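Local coordinates for protein arginyl-tRNA synthetase, putative (Plasmodium falciparum, PDB 5JLD) that probably attaches L-arginine to its cognate tRNA at the expense of ATP, as a cytoplasmic class I aminoacyl-tRNA synthetase of the malaria parasite, at residues I513-G516 with L517-K521. Sequence-based numbering, arbitrary orientation.
Sequences INLG and LHILK
The carbonyl oxygen Leu515 O accepts the amide of Ile519, with 2.9 Å between Leu515 O and Ile519 N and an N-H...O angle of 171°, in a worked example of the i to i+4 bonding that defines an alpha-helix. The helix, 510-520, belongs to the DALR anticodon-binding domain, and three more bonds of the same register join Ile513 to Leu517, Asn514 to His518 and Gly516 to Leu520. The last is the most bent, 151° at the hydrogen.

Backbone bonds carry most of the contact, and within it Leu515 and Ile519, one turn on, make the side-chain to side-chain contact, meeting at an oblique angle with Leu515 CG lying 4.0 Å from Ile519 CD1. Ile519 keeps CG1 beside its backbone N (chi1 -68°), which folds that branch back over the preceding turn. Leu515 also packs on Leu545 of helix 536-556 and Leu570 of helix 564-584, while Ile519 reaches Ile573 of the latter, so the pair forms one apolar ridge against the helical bundle. Ile519 also touches Leu106 of helix 99-108, and Leu520 rests on Ile102 of the same helix, linking this domain to the N-terminal part of the chain. His518 stacks its ring on Tyr541, whose hydroxyl also bonds to His518 O. Within the helix itself, Leu520 CG sits 3.4 Å from Gly516 O.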
loop_
_atom_site.group_PDB
_atom_site.type_symbol
_atom_site.label_atom_id
_atom_site.label_comp_id
_atom_site.label_asym_id
_atom_site.label_seq_id
_atom_site.Cartn_x
_atom_site.Cartn_y
_atom_site.Cartn_z
ATOM N N ILE A 513 -0.462 -29.302 -2.746
ATOM C CA ILE A 513 -0.317 -28.907 -1.350
ATOM C C ILE A 513 0.306 -27.521 -1.259
ATOM O O ILE A 513 -0.231 -26.640 -0.597
ATOM C CB ILE A 513 0.560 -29.902 -0.543
ATOM C CG1 ILE A 513 -0.170 -31.225 -0.334
ATOM C CG2 ILE A 513 0.919 -29.315 0.814
ATOM C CD1 ILE A 513 -1.445 -31.087 0.490
ATOM N N ASN A 514 1.435 -27.335 -1.935
ATOM C CA ASN A 514 2.165 -26.062 -1.872
ATOM C C ASN A 514 1.377 -24.863 -2.432
ATOM O O ASN A 514 1.398 -23.749 -1.857
ATOM C CB ASN A 514 3.494 -26.189 -2.614
ATOM C CG ASN A 514 4.556 -26.894 -1.794
ATOM O OD1 ASN A 514 4.297 -27.333 -0.676
ATOM N ND2 ASN A 514 5.761 -27.009 -2.351
ATOM N N LEU A 515 0.689 -25.098 -3.549
ATOM C CA LEU A 515 -0.183 -24.084 -4.120
ATOM C C LEU A 515 -1.304 -23.724 -3.135
ATOM O O LEU A 515 -1.551 -22.545 -2.865
ATOM C CB LEU A 515 -0.753 -24.563 -5.463
ATOM C CG LEU A 515 -1.718 -23.579 -6.140
ATOM C CD1 LEU A 515 -1.050 -22.213 -6.241
ATOM C CD2 LEU A 515 -2.138 -24.053 -7.510
ATOM N N GLY A 516 -1.958 -24.749 -2.585
ATOM C CA GLY A 516 -3.005 -24.552 -1.589
ATOM C C GLY A 516 -2.524 -23.698 -0.429
ATOM O O GLY A 516 -3.175 -22.708 -0.032
ATOM N N LEU A 517 -1.358 -24.061 0.091
ATOM C CA LEU A 517 -0.743 -23.346 1.196
ATOM C C LEU A 517 -0.562 -21.868 0.851
ATOM O O LEU A 517 -1.017 -20.967 1.588
ATOM C CB LEU A 517 0.614 -23.961 1.550
ATOM C CG LEU A 517 1.448 -23.152 2.553
ATOM C CD1 LEU A 517 0.712 -23.055 3.876
ATOM C CD2 LEU A 517 2.850 -23.749 2.759
ATOM N N HIS A 518 0.099 -21.628 -0.278
ATOM C CA HIS A 518 0.387 -20.269 -0.644
ATOM C C HIS A 518 -0.907 -19.456 -0.748
ATOM O O HIS A 518 -0.986 -18.340 -0.237
ATOM C CB HIS A 518 1.168 -20.193 -1.941
ATOM C CG HIS A 518 1.811 -18.854 -2.146
ATOM N ND1 HIS A 518 2.894 -18.435 -1.401
ATOM C CD2 HIS A 518 1.499 -17.823 -2.968
ATOM C CE1 HIS A 518 3.241 -17.216 -1.776
ATOM N NE2 HIS A 518 2.405 -16.820 -2.722
ATOM N N ILE A 519 -1.927 -20.041 -1.368
ATOM C CA ILE A 519 -3.219 -19.387 -1.443
ATOM C C ILE A 519 -3.748 -19.043 -0.045
ATOM O O ILE A 519 -4.220 -17.936 0.188
ATOM C CB ILE A 519 -4.231 -20.262 -2.173
ATOM C CG1 ILE A 519 -3.848 -20.364 -3.648
ATOM C CG2 ILE A 519 -5.634 -19.710 -2.000
ATOM C CD1 ILE A 519 -4.591 -21.485 -4.392
ATOM N N LEU A 520 -3.623 -19.966 0.901
ATOM C CA LEU A 520 -4.166 -19.706 2.233
ATOM C C LEU A 520 -3.289 -18.756 3.069
ATOM O O LEU A 520 -3.689 -18.352 4.165
ATOM C CB LEU A 520 -4.374 -21.027 2.989
ATOM C CG LEU A 520 -5.423 -21.954 2.374
ATOM C CD1 LEU A 520 -5.338 -23.332 3.017
ATOM C CD2 LEU A 520 -6.835 -21.347 2.496
ATOM N N LYS A 521 -2.099 -18.416 2.568
ATOM C CA LYS A 521 -1.253 -17.429 3.255
ATOM C C LYS A 521 -1.717 -15.974 3.057
ATOM O O LYS A 521 -1.241 -15.076 3.743
ATOM C CB LYS A 521 0.193 -17.540 2.789
ATOM C CG LYS A 521 0.939 -18.803 3.244
ATOM C CD LYS A 521 2.410 -18.701 2.854
ATOM C CE LYS A 521 3.199 -19.907 3.311
ATOM N NZ LYS A 521 4.624 -19.749 2.896
#